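Local coordinates for periplasmic binding protein (Roseiflexus sp. RS-1, PDB 5GJ3), which binds heme in the periplasm, up to two molecules at once, and probably hands it on to a bacterial heme-import system, at residues R52-E57 and E71-P76; G58-N63 and A80-A85; T65-D70 and A85-A90; N162-V167 and L244-R249. One frame throughout, in Å; residues are numbered along the deposited sequence.

Contact 1 (R52-E57 and E71-P76). With HEM (protoporphyrin IX containing Fe), chain B.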
loop_
_atom_site.group_PDB
_atom_site.type_symbol
_atom_site.label_atom_id
_atom_site.label_comp_id
_atom_site.label_asym_id
_atom_site.label_seq_id
_atom_site.Cartn_x
_atom_site.Cartn_y
_atom_site.Cartn_z
ATOM N N ARG A 52 3.189 7.304 -11.473
ATOM C CA ARG A 52 4.580 7.740 -11.741
ATOM C C ARG A 52 4.811 8.038 -13.205
ATOM O O ARG A 52 5.901 8.412 -13.599
ATOM C CB ARG A 52 5.567 6.620 -11.351
ATOM C CG ARG A 52 5.517 6.261 -9.865
ATOM C CD ARG A 52 6.722 5.393 -9.482
ATOM N NE ARG A 52 7.041 5.470 -8.049
ATOM C CZ ARG A 52 6.249 5.042 -7.055
ATOM N NH1 ARG A 52 5.042 4.516 -7.291
ATOM N NH2 ARG A 52 6.655 5.146 -5.800
ATOM N N ARG A 53 3.775 7.876 -14.023
ATOM C CA ARG A 53 3.924 8.094 -15.462
ATOM C C ARG A 53 2.652 8.823 -15.963
ATOM O O ARG A 53 1.977 8.404 -16.930
ATOM C CB ARG A 53 4.200 6.703 -16.173
ATOM C CG ARG A 53 5.124 6.795 -17.412
ATOM C CD ARG A 53 5.531 5.431 -18.039
ATOM N NE ARG A 53 4.360 4.778 -18.604
ATOM C CZ ARG A 53 3.639 3.862 -17.967
ATOM N NH1 ARG A 53 3.979 3.506 -16.724
ATOM N NH2 ARG A 53 2.553 3.321 -18.548
ATOM N N LEU A 54 2.325 9.930 -15.282
ATOM C CA LEU A 54 1.057 10.606 -15.511
ATOM C C LEU A 54 1.019 11.355 -16.810
ATOM O O LEU A 54 1.986 11.982 -17.172
ATOM C CB LEU A 54 0.775 11.595 -14.334
ATOM C CG LEU A 54 0.510 10.851 -13.004
ATOM C CD1 LEU A 54 0.786 11.848 -11.876
ATOM C CD2 LEU A 54 -0.880 10.306 -12.862
ATOM N N SER A 55 -0.129 11.316 -17.486
ATOM C CA SER A 55 -0.359 12.113 -18.708
ATOM C C SER A 55 -0.842 13.558 -18.372
ATOM O O SER A 55 -1.958 13.729 -17.848
ATOM C CB SER A 55 -1.477 11.504 -19.520
ATOM O OG SER A 55 -1.783 12.345 -20.614
ATOM N N ALA A 56 -0.053 14.570 -18.713
ATOM C CA ALA A 56 -0.480 15.960 -18.550
ATOM C C ALA A 56 -1.786 16.219 -19.319
ATOM O O ALA A 56 -2.737 16.791 -18.760
ATOM C CB ALA A 56 0.634 16.938 -18.982
ATOM N N GLU A 57 -1.841 15.799 -20.583
ATOM C CA GLU A 57 -3.063 15.981 -21.401
ATOM C C GLU A 57 -4.278 15.213 -20.847
ATOM O O GLU A 57 -5.386 15.735 -20.835
ATOM C CB GLU A 57 -2.819 15.630 -22.885
ATOM C CG GLU A 57 -4.076 15.581 -23.778
ATOM C CD GLU A 57 -4.795 16.933 -23.958
ATOM O OE1 GLU A 57 -4.263 17.997 -23.534
ATOM O OE2 GLU A 57 -5.922 16.945 -24.527
ATOM N N GLU A 71 3.917 12.353 -2.917
ATOM C CA GLU A 71 5.271 12.337 -3.490
ATOM C C GLU A 71 5.542 11.246 -4.532
ATOM O O GLU A 71 6.494 11.391 -5.284
ATOM C CB GLU A 71 6.370 12.297 -2.392
ATOM C CG GLU A 71 6.337 11.033 -1.531
ATOM C CD GLU A 71 7.438 11.011 -0.460
ATOM O OE1 GLU A 71 7.228 11.435 0.717
ATOM O OE2 GLU A 71 8.548 10.571 -0.816
ATOM N N ALA A 72 4.736 10.183 -4.589
ATOM C CA ALA A 72 4.870 9.189 -5.658
ATOM C C ALA A 72 4.447 9.714 -7.043
ATOM O O ALA A 72 4.828 9.109 -8.053
ATOM C CB ALA A 72 4.114 7.894 -5.337
ATOM N N ALA A 73 3.683 10.818 -7.107
ATOM C CA ALA A 73 3.166 11.312 -8.368
ATOM C C ALA A 73 4.288 11.842 -9.228
ATOM O O ALA A 73 5.148 12.610 -8.773
ATOM C CB ALA A 73 2.128 12.453 -8.141
ATOM N N GLY A 74 4.260 11.480 -10.500
ATOM C CA GLY A 74 5.244 11.989 -11.466
ATOM C C GLY A 74 4.899 11.637 -12.913
ATOM O O GLY A 74 3.912 10.943 -13.171
ATOM N N PRO A 75 5.791 12.007 -13.865
ATOM C CA PRO A 75 7.115 12.604 -13.640
ATOM C C PRO A 75 7.074 14.091 -13.293
ATOM O O PRO A 75 6.025 14.760 -13.523
ATOM C CB PRO A 75 7.800 12.463 -15.007
ATOM C CG PRO A 75 6.651 12.458 -15.987
ATOM C CD PRO A 75 5.595 11.622 -15.278
ATOM N N PRO A 76 8.195 14.645 -12.796
ATOM C CA PRO A 76 8.146 16.106 -12.518
ATOM C C PRO A 76 7.659 17.006 -13.682
ATOM O O PRO A 76 6.996 18.046 -13.438
ATOM C CB PRO A 76 9.630 16.445 -12.212
ATOM C CG PRO A 76 10.168 15.203 -11.575
ATOM C CD PRO A 76 9.486 14.058 -12.362
HETATM C CHA HEM B . 3.959 -0.010 -11.979
HETATM C CHB HEM B . 0.434 -0.146 -8.628
HETATM C CHC HEM B . 3.863 1.196 -5.407
HETATM C CHD HEM B . 7.171 1.829 -8.902
HETATM C C1A HEM B . 2.758 -0.189 -11.338
HETATM C C2A HEM B . 1.571 -0.547 -12.018
HETATM C C3A HEM B . 0.546 -0.573 -11.119
HETATM C C4A HEM B . 1.122 -0.250 -9.847
HETATM C CMA HEM B . -0.923 -0.891 -11.414
HETATM C CAA HEM B . 1.501 -0.801 -13.518
HETATM C CBA HEM B . 1.541 0.592 -14.199
HETATM C CGA HEM B . 1.953 0.554 -15.652
HETATM O O1A HEM B . 2.507 -0.453 -16.100
HETATM O O2A HEM B . 1.786 1.530 -16.426
HETATM C C1B HEM B . 1.091 0.175 -7.418
HETATM C C2B HEM B . 0.484 0.162 -6.116
HETATM C C3B HEM B . 1.453 0.512 -5.206
HETATM C C4B HEM B . 2.669 0.773 -5.999
HETATM C CMB HEM B . -0.940 -0.231 -5.794
HETATM C CAB HEM B . 1.386 0.664 -3.729
HETATM C CBB HEM B . 0.214 0.927 -3.119
HETATM C C1C HEM B . 5.064 1.437 -6.027
HETATM C C2C HEM B . 6.294 1.672 -5.375
HETATM C C3C HEM B . 7.253 1.856 -6.388
HETATM C C4C HEM B . 6.578 1.698 -7.650
HETATM C CMC HEM B . 6.463 1.726 -3.863
HETATM C CAC HEM B . 8.706 2.162 -6.252
HETATM C CBC HEM B . 9.327 2.205 -5.071
HETATM C C1D HEM B . 6.508 1.321 -10.013
HETATM C C2D HEM B . 7.204 1.253 -11.316
HETATM C C3D HEM B . 6.322 0.742 -12.176
HETATM C C4D HEM B . 5.094 0.507 -11.389
HETATM C CMD HEM B . 8.645 1.662 -11.614
HETATM C CAD HEM B . 6.531 0.493 -13.663
HETATM C CBD HEM B . 5.752 1.662 -14.383
HETATM C CGD HEM B . 6.523 2.957 -14.601
HETATM O O1D HEM B . 7.775 2.961 -14.626
HETATM O O2D HEM B . 5.949 4.065 -14.812
HETATM N NA HEM B . 2.465 0.063 -10.043
HETATM N NB HEM B . 2.352 0.592 -7.291
HETATM N NC HEM B . 5.244 1.468 -7.387
HETATM N ND HEM B . 5.205 0.904 -10.094
HETATM FE FE HEM B . 3.816 0.780 -8.753
#
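The guanidinium of R52 lies sandwiched between a protein methyl and a heme: CB of A72 sits over one face, and a pyrrole ring of the porphyrin covers the other, where CZ of R52 is 3.4 Å from C3C of the heme. Its chain, extended from CG to NE, carries the flat group out over the macrocycle and brings NH1 of R52 to 3.1 Å from the pyrrole nitrogen NC of the heme. Alanine suits position 72, since a methyl can back the guanidinium at close range; CB of A72 stands 3.8 Å from NH2 of R52. Replacing R52 by an alanine is likely to leave this part of the porphyrin face without its cationic cover and open a gap in front of A72. R53 works differently. Bent at chi3 (66°), its chain turns the guanidinium to the propionates, and NH1 of R53 bonds O2D of the heme at 2.8 Å and O2A at 3.0 Å, while NH2 of R53 reaches the same O2A at 2.9 Å. Behind the arginines, N of L54 donates a hydrogen bond to O of G74, 2.8 Å away, and CD1 of L54 packs on CB of A73. G74 is followed by a cis peptide bond to P75, whose CD lies against the backbone of L54. Y50, also of the heme pocket, makes a weak hydrogen bond to NH1 of R52. Two neighbouring arginines thus treat one heme in two ways, by a cation over the porphyrin face and by charge-matched bonds that probably neutralise its propionates.

Contact 2 (G58-N63 and A80-A85)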
loop_
_atom_site.group_PDB
_atom_site.type_symbol
_atom_site.label_atom_id
_atom_site.label_comp_id
_atom_site.label_asym_id
_atom_site.label_seq_id
_atom_site.Cartn_x
_atom_site.Cartn_y
_atom_site.Cartn_z
ATOM N N GLY A 58 -4.063 13.989 -20.367
ATOM C CA GLY A 58 -5.122 13.229 -19.740
ATOM C C GLY A 58 -5.691 13.922 -18.497
ATOM O O GLY A 58 -6.886 13.874 -18.251
ATOM N N ILE A 59 -4.836 14.545 -17.693
ATOM C CA ILE A 59 -5.321 15.299 -16.541
ATOM C C ILE A 59 -6.023 16.604 -17.040
ATOM O O ILE A 59 -7.134 16.931 -16.599
ATOM C CB ILE A 59 -4.137 15.702 -15.590
ATOM C CG1 ILE A 59 -3.515 14.479 -14.911
ATOM C CG2 ILE A 59 -4.590 16.697 -14.513
ATOM C CD1 ILE A 59 -2.047 14.697 -14.513
ATOM N N LEU A 60 -5.348 17.379 -17.891
ATOM C CA LEU A 60 -5.881 18.746 -18.213
ATOM C C LEU A 60 -7.167 18.758 -19.034
ATOM O O LEU A 60 -8.002 19.661 -18.892
ATOM C CB LEU A 60 -4.807 19.654 -18.815
ATOM C CG LEU A 60 -3.614 19.883 -17.876
ATOM C CD1 LEU A 60 -2.467 20.442 -18.695
ATOM C CD2 LEU A 60 -3.940 20.805 -16.684
ATOM N N SER A 61 -7.352 17.719 -19.847
ATOM C CA SER A 61 -8.540 17.621 -20.650
ATOM C C SER A 61 -9.798 17.294 -19.806
ATOM O O SER A 61 -10.913 17.360 -20.320
ATOM C CB SER A 61 -8.340 16.640 -21.791
ATOM O OG SER A 61 -8.444 15.321 -21.333
ATOM N N LEU A 62 -9.628 16.972 -18.520
ATOM C CA LEU A 62 -10.786 16.779 -17.645
ATOM C C LEU A 62 -11.252 18.091 -16.995
ATOM O O LEU A 62 -12.169 18.068 -16.180
ATOM C CB LEU A 62 -10.501 15.742 -16.550
ATOM C CG LEU A 62 -10.094 14.356 -17.060
ATOM C CD1 LEU A 62 -9.593 13.501 -15.900
ATOM C CD2 LEU A 62 -11.251 13.694 -17.812
ATOM N N ASN A 63 -10.579 19.199 -17.330
ATOM C CA ASN A 63 -10.842 20.534 -16.760
ATOM C C ASN A 63 -10.968 20.506 -15.265
ATOM O O ASN A 63 -12.008 20.936 -14.704
ATOM C CB ASN A 63 -12.095 21.193 -17.367
ATOM C CG ASN A 63 -12.043 21.214 -18.867
ATOM O OD1 ASN A 63 -12.932 20.694 -19.518
ATOM N ND2 ASN A 63 -10.967 21.744 -19.419
ATOM N N ALA A 80 4.825 20.031 -13.680
ATOM C CA ALA A 80 5.172 21.357 -14.219
ATOM C C ALA A 80 4.163 21.847 -15.261
ATOM O O ALA A 80 3.810 23.019 -15.269
ATOM C CB ALA A 80 6.604 21.402 -14.765
ATOM N N GLN A 81 3.656 20.961 -16.119
ATOM C CA GLN A 81 2.629 21.393 -17.061
ATOM C C GLN A 81 1.330 21.754 -16.363
ATOM O O GLN A 81 0.620 22.644 -16.824
ATOM C CB GLN A 81 2.302 20.267 -18.034
ATOM C CG GLN A 81 3.487 19.915 -18.893
ATOM C CD GLN A 81 3.054 19.740 -20.310
ATOM O OE1 GLN A 81 2.891 20.720 -21.027
ATOM N NE2 GLN A 81 2.853 18.504 -20.722
ATOM N N ILE A 82 0.996 21.023 -15.292
ATOM C CA ILE A 82 -0.197 21.370 -14.480
ATOM C C ILE A 82 -0.052 22.816 -13.959
ATOM O O ILE A 82 -1.019 23.591 -13.998
ATOM C CB ILE A 82 -0.458 20.394 -13.267
ATOM C CG1 ILE A 82 -0.557 18.917 -13.660
ATOM C CG2 ILE A 82 -1.720 20.772 -12.453
ATOM C CD1 ILE A 82 -1.245 18.694 -14.972
ATOM N N ARG A 83 1.123 23.161 -13.434
ATOM C CA ARG A 83 1.339 24.503 -12.901
ATOM C C ARG A 83 1.228 25.550 -14.004
ATOM O O ARG A 83 0.556 26.579 -13.844
ATOM C CB ARG A 83 2.704 24.602 -12.213
ATOM C CG ARG A 83 2.787 23.731 -10.974
ATOM C CD ARG A 83 4.065 24.019 -10.202
ATOM N NE ARG A 83 4.462 22.804 -9.504
ATOM C CZ ARG A 83 5.404 21.953 -9.916
ATOM N NH1 ARG A 83 6.153 22.191 -11.006
ATOM N NH2 ARG A 83 5.603 20.876 -9.201
ATOM N N ALA A 84 1.888 25.275 -15.135
ATOM C CA ALA A 84 1.903 26.190 -16.282
ATOM C C ALA A 84 0.505 26.410 -16.867
ATOM O O ALA A 84 0.246 27.477 -17.394
ATOM C CB ALA A 84 2.884 25.681 -17.367
ATOM N N ALA A 85 -0.401 25.437 -16.746
ATOM C CA ALA A 85 -1.802 25.614 -17.142
ATOM C C ALA A 85 -2.637 26.397 -16.111
ATOM O O ALA A 85 -3.816 26.679 -16.363
ATOM C CB ALA A 85 -2.474 24.281 -17.406
#
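Helix 56-60 and helix 76-84 pack side by side within the domain that holds the four-stranded parallel sheet, and residues 58-63 and 80-85 meet here mainly through aliphatic side chains. L60 carries most of the contact. With CG beside the backbone N and anti to the carbonyl carbon (chi1 -61°), its forked end reaches helix 76-84 and A85 just beyond it: CD2 of L60 lies 3.8 Å from CD1 of I82 and equally 3.8 Å from CB of A85. The other branch also leans on the alanine, CD1 of L60 being 4.0 Å from CB of A85, so a small residue there leaves room for both methyls. I82 answers with a single atom: its CD1 touches L60 and also CG2 of I59, at 3.9 Å, the two isoleucine side chains crossing at about a right angle. A forked leucine suits this seam because it can touch I82 and A85 at once. Cutting L60 back to an alanine would probably open a gap between the helices, leaving CD1 of I82 with less to rest on and CB of A85 without its leucine partner. Below this seam runs the sheet: I59 rests on V9 of strand 8-10, I82 on L89 of strand 89-92, and L60 on V87 in the loop that leads into that strand.

Contact 3 (T65-D70 and A85-A90); sequences TLVIGD and AGVPLA. With ZN (zinc ion), chain D.
V67 holds CG1 anti to its backbone nitrogen (chi1 176°) and leaves CG2 beside that nitrogen, a setting that gives each methyl its own partner: CG1 of V67 meets CD1 of L89 at 3.7 Å, and CG2 of V67 meets CG1 of V87 at the same 3.7 Å. This is the parallel pairing inside a beta-alpha-beta unit, in which strand 66-70 runs into helix 76-84 and the chain returns as strand 89-92, an outermost strand of the sheet. Three backbone hydrogen bonds hold the register: N of V67 to O of P88 (2.8 Å), N of A90 to O of V67 (3.0 Å), and N of G69 to O of A90 (3.1 Å). V67 and L89 put their side chains on the face covered by helices 56-60 and 76-84; I68 and A90 put theirs on the other, against F107 of helix 100-111. G86, with positive phi (77°), closes the preceding helix in a Schellman motif, a backbone shape that favours glycine. At the far end of strand 66-70, D70 binds a zinc whose site D14, D94 and a water complete. OD2 of D70 binds the metal at 2.0 Å, while OD1 of D70 lies 3.0 Å from the zinc-bound water, a probable hydrogen bond, and accepts one from N of A72.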
loop_
_atom_site.group_PDB
_atom_site.type_symbol
_atom_site.label_atom_id
_atom_site.label_comp_id
_atom_site.label_asym_id
_atom_site.label_seq_id
_atom_site.Cartn_x
_atom_site.Cartn_y
_atom_site.Cartn_z
ATOM N N THR A 65 -10.644 21.474 -11.299
ATOM C CA THR A 65 -10.557 22.680 -10.465
ATOM C C THR A 65 -9.427 22.415 -9.448
ATOM O O THR A 65 -8.847 23.323 -8.846
ATOM C CB THR A 65 -11.866 22.921 -9.666
ATOM O OG1 THR A 65 -12.091 21.812 -8.775
ATOM C CG2 THR A 65 -13.080 23.085 -10.599
ATOM N N LEU A 66 -9.102 21.148 -9.247
ATOM C CA LEU A 66 -8.055 20.821 -8.275
ATOM C C LEU A 66 -7.364 19.500 -8.647
ATOM O O LEU A 66 -8.043 18.477 -8.947
ATOM C CB LEU A 66 -8.635 20.678 -6.867
ATOM C CG LEU A 66 -7.783 20.145 -5.712
ATOM C CD1 LEU A 66 -6.665 21.146 -5.312
ATOM C CD2 LEU A 66 -8.721 19.840 -4.532
ATOM N N VAL A 67 -6.042 19.502 -8.516
ATOM C CA VAL A 67 -5.269 18.270 -8.691
ATOM C C VAL A 67 -4.497 18.024 -7.436
ATOM O O VAL A 67 -3.776 18.910 -6.968
ATOM C CB VAL A 67 -4.295 18.394 -9.899
ATOM C CG1 VAL A 67 -3.403 17.166 -10.051
ATOM C CG2 VAL A 67 -5.092 18.664 -11.209
ATOM N N ILE A 68 -4.650 16.816 -6.883
ATOM C CA ILE A 68 -4.082 16.469 -5.630
ATOM C C ILE A 68 -3.349 15.105 -5.711
ATOM O O ILE A 68 -3.837 14.165 -6.355
ATOM C CB ILE A 68 -5.174 16.538 -4.521
ATOM C CG1 ILE A 68 -4.595 16.369 -3.140
ATOM C CG2 ILE A 68 -6.282 15.476 -4.638
ATOM C CD1 ILE A 68 -5.633 16.686 -2.055
ATOM N N GLY A 69 -2.203 14.997 -5.043
ATOM C CA GLY A 69 -1.417 13.714 -5.082
ATOM C C GLY A 69 -0.373 13.726 -3.968
ATOM O O GLY A 69 -0.370 14.623 -3.105
ATOM N N ASP A 70 0.490 12.728 -3.942
ATOM C CA ASP A 70 1.533 12.750 -2.943
ATOM C C ASP A 70 2.840 12.511 -3.670
ATOM O O ASP A 70 2.879 12.547 -4.935
ATOM C CB ASP A 70 1.236 11.761 -1.815
ATOM C CG ASP A 70 1.286 10.308 -2.268
ATOM O OD1 ASP A 70 1.951 9.940 -3.269
ATOM O OD2 ASP A 70 0.642 9.506 -1.586
ATOM N N ALA A 85 -0.401 25.437 -16.746
ATOM C CA ALA A 85 -1.802 25.614 -17.142
ATOM C C ALA A 85 -2.637 26.397 -16.111
ATOM O O ALA A 85 -3.816 26.679 -16.363
ATOM C CB ALA A 85 -2.474 24.281 -17.406
ATOM N N GLY A 86 -2.049 26.740 -14.953
ATOM C CA GLY A 86 -2.804 27.505 -13.977
ATOM C C GLY A 86 -3.820 26.696 -13.171
ATOM O O GLY A 86 -4.712 27.296 -12.581
ATOM N N VAL A 87 -3.715 25.349 -13.144
ATOM C CA VAL A 87 -4.661 24.493 -12.329
ATOM C C VAL A 87 -4.157 24.287 -10.897
ATOM O O VAL A 87 -2.966 23.883 -10.694
ATOM C CB VAL A 87 -4.852 23.110 -13.011
ATOM C CG1 VAL A 87 -5.765 22.202 -12.168
ATOM C CG2 VAL A 87 -5.420 23.306 -14.410
ATOM N N PRO A 88 -4.993 24.582 -9.874
ATOM C CA PRO A 88 -4.489 24.366 -8.516
ATOM C C PRO A 88 -3.971 22.950 -8.284
ATOM O O PRO A 88 -4.639 21.972 -8.600
ATOM C CB PRO A 88 -5.723 24.589 -7.631
ATOM C CG PRO A 88 -6.537 25.600 -8.405
ATOM C CD PRO A 88 -6.333 25.217 -9.859
ATOM N N LEU A 89 -2.810 22.863 -7.643
ATOM C CA LEU A 89 -2.158 21.572 -7.443
ATOM C C LEU A 89 -1.597 21.544 -6.018
ATOM O O LEU A 89 -1.049 22.587 -5.528
ATOM C CB LEU A 89 -1.001 21.474 -8.471
ATOM C CG LEU A 89 0.025 20.347 -8.230
ATOM C CD1 LEU A 89 -0.609 19.013 -8.471
ATOM C CD2 LEU A 89 1.199 20.562 -9.187
ATOM N N ALA A 90 -1.762 20.408 -5.320
ATOM C CA ALA A 90 -1.037 20.241 -4.052
ATOM C C ALA A 90 -0.505 18.807 -3.959
ATOM O O ALA A 90 -1.167 17.866 -4.425
ATOM C CB ALA A 90 -1.958 20.518 -2.895
HETATM ZN ZN ZN D . 1.007 7.505 -1.612
HETATM O O HOH W 1 1.384 6.967 -3.448
#

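Contact 4 (N162-V167 and L244-R249); sequences NTAVDV and LGMGPR
A164, in the first turn of helix 164-171, and L244, at the end of helix 240-244, come closest, with their CA atoms 6.1 Å apart. Just before A164, T163 is the N-cap: its OG1 accepts from N of D166 at 3.0 Å, a bond that threonine's short hydroxyl side chain suits well. On the other side the chain leaves helix 240-244 and turns at M246, whose backbone has positive phi (53°). CD2 of L244 presses on CB of V165 at 3.4 Å, tighter than usual for two carbons, and the same leucine methyl lies near CB of A164. M246 comes in beside it. Bent at chi2 (-62°), its chain brings the terminal methyl CE to 3.8 Å from O of A164 and 3.9 Å from CG1 of V167, and CE is also 4.1 Å from CB of A164. The flexible methionine can lay its methyl against A164, whose small side chain lets the segments approach. These residues lie near the centre of the chain, probably on the floor of the cleft that holds ligand between the two lobes of the periplasmic binding protein fold. L244 belongs to the pocket of one heme, and G245 also touches heme. K104 of helix 100-111 donates a hydrogen bond to O of G245, and R249, at the N-cap of helix 250-267, forms a salt bridge with E17 and a cation-pi contact with Y37.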
loop_
_atom_site.group_PDB
_atom_site.type_symbol
_atom_site.label_atom_id
_atom_site.label_comp_id
_atom_site.label_asym_id
_atom_site.label_seq_id
_atom_site.Cartn_x
_atom_site.Cartn_y
_atom_site.Cartn_z
ATOM N N ASN A 162 13.369 0.421 5.167
ATOM C CA ASN A 162 12.919 1.617 4.466
ATOM C C ASN A 162 11.824 1.348 3.391
ATOM O O ASN A 162 11.852 1.921 2.303
ATOM C CB ASN A 162 14.117 2.419 3.886
ATOM C CG ASN A 162 13.758 3.872 3.623
ATOM O OD1 ASN A 162 13.236 4.555 4.507
ATOM N ND2 ASN A 162 14.012 4.345 2.404
ATOM N N THR A 163 10.885 0.449 3.701
ATOM C CA THR A 163 9.719 0.186 2.862
ATOM C C THR A 163 8.477 0.209 3.763
ATOM O O THR A 163 8.546 -0.125 4.978
ATOM C CB THR A 163 9.783 -1.209 2.152
ATOM O OG1 THR A 163 9.799 -2.262 3.136
ATOM C CG2 THR A 163 11.028 -1.352 1.253
ATOM N N ALA A 164 7.338 0.577 3.171
ATOM C CA ALA A 164 6.049 0.468 3.862
ATOM C C ALA A 164 5.843 -0.960 4.392
ATOM O O ALA A 164 5.311 -1.116 5.485
ATOM C CB ALA A 164 4.903 0.807 2.916
ATOM N N VAL A 165 6.196 -1.990 3.602
ATOM C CA VAL A 165 5.839 -3.374 4.024
ATOM C C VAL A 165 6.672 -3.750 5.261
ATOM O O VAL A 165 6.171 -4.429 6.173
ATOM C CB VAL A 165 5.912 -4.427 2.883
ATOM C CG1 VAL A 165 7.341 -4.645 2.400
ATOM C CG2 VAL A 165 5.277 -5.768 3.333
ATOM N N ASP A 166 7.908 -3.240 5.318
ATOM C CA ASP A 166 8.761 -3.455 6.488
ATOM C C ASP A 166 8.084 -2.897 7.747
ATOM O O ASP A 166 8.000 -3.579 8.784
ATOM C CB ASP A 166 10.121 -2.798 6.294
ATOM C CG ASP A 166 11.069 -3.095 7.429
ATOM O OD1 ASP A 166 11.415 -4.273 7.645
ATOM O OD2 ASP A 166 11.467 -2.150 8.121
ATOM N N VAL A 167 7.542 -1.691 7.619
ATOM C CA VAL A 167 6.807 -1.056 8.711
ATOM C C VAL A 167 5.552 -1.858 9.098
ATOM O O VAL A 167 5.241 -2.036 10.290
ATOM C CB VAL A 167 6.450 0.435 8.368
ATOM C CG1 VAL A 167 5.533 1.025 9.428
ATOM C CG2 VAL A 167 7.710 1.273 8.260
ATOM N N LEU A 244 -0.248 -1.970 1.269
ATOM C CA LEU A 244 0.863 -1.035 1.103
ATOM C C LEU A 244 0.493 0.455 0.949
ATOM O O LEU A 244 1.388 1.320 1.033
ATOM C CB LEU A 244 1.707 -1.470 -0.104
ATOM C CG LEU A 244 2.337 -2.858 -0.000
ATOM C CD1 LEU A 244 3.020 -3.120 -1.334
ATOM C CD2 LEU A 244 3.371 -2.901 1.129
ATOM N N GLY A 245 -0.798 0.745 0.762
ATOM C CA GLY A 245 -1.302 2.143 0.659
ATOM C C GLY A 245 -1.114 3.119 1.827
ATOM O O GLY A 245 -1.077 4.349 1.602
ATOM N N MET A 246 -0.962 2.628 3.059
ATOM C CA MET A 246 -0.804 3.557 4.196
ATOM C C MET A 246 -1.945 4.592 4.220
ATOM O O MET A 246 -1.753 5.812 4.313
ATOM C CB MET A 246 0.590 4.192 4.222
ATOM C CG MET A 246 1.673 3.177 4.616
ATOM S SD MET A 246 1.463 2.490 6.293
ATOM C CE MET A 246 3.125 1.837 6.501
ATOM N N GLY A 247 -3.154 4.061 4.090
ATOM C CA GLY A 247 -4.337 4.884 3.973
ATOM C C GLY A 247 -5.313 4.538 5.056
ATOM O O GLY A 247 -4.901 4.066 6.113
ATOM N N PRO A 248 -6.623 4.786 4.804
ATOM C CA PRO A 248 -7.611 4.634 5.851
ATOM C C PRO A 248 -7.785 3.177 6.341
ATOM O O PRO A 248 -8.247 2.974 7.475
ATOM C CB PRO A 248 -8.917 5.128 5.190
ATOM C CG PRO A 248 -8.472 5.981 4.039
ATOM C CD PRO A 248 -7.234 5.249 3.545
ATOM N N ARG A 249 -7.409 2.198 5.513
ATOM C CA ARG A 249 -7.524 0.777 5.879
ATOM C C ARG A 249 -6.286 0.172 6.542
ATOM O O ARG A 249 -6.218 -1.050 6.736
ATOM C CB ARG A 249 -7.956 -0.055 4.655
ATOM C CG ARG A 249 -9.417 0.256 4.236
ATOM C CD ARG A 249 -9.770 -0.578 3.002
ATOM N NE ARG A 249 -8.928 -0.163 1.875
ATOM C CZ ARG A 249 -8.638 -0.884 0.793
ATOM N NH1 ARG A 249 -9.057 -2.129 0.659
ATOM N NH2 ARG A 249 -7.849 -0.377 -0.128
#

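Contacts 1, 2 and 3 cluster in one lobe, with centres 8 to 12 Å apart, and their segments alternate along the chain from residue 52 to 90. Contacts 1 and 2 share helix 56-60; contacts 2 and 3 share A85 and meet where L60 packs on V87, so the two helices lie as a layer against one face of the sheet. Contact 1 adjoins contact 3 at D70 and E71, where strand 66-70 gives way to the loop beside the heme and zinc. Contact 4 opens later in the chain, its centre 21 to 29 Å from the others, between the lobes. Contacts 1 and 4 line heme pockets; contact 2 lies behind, and contact 3 ends on zinc ligand D70.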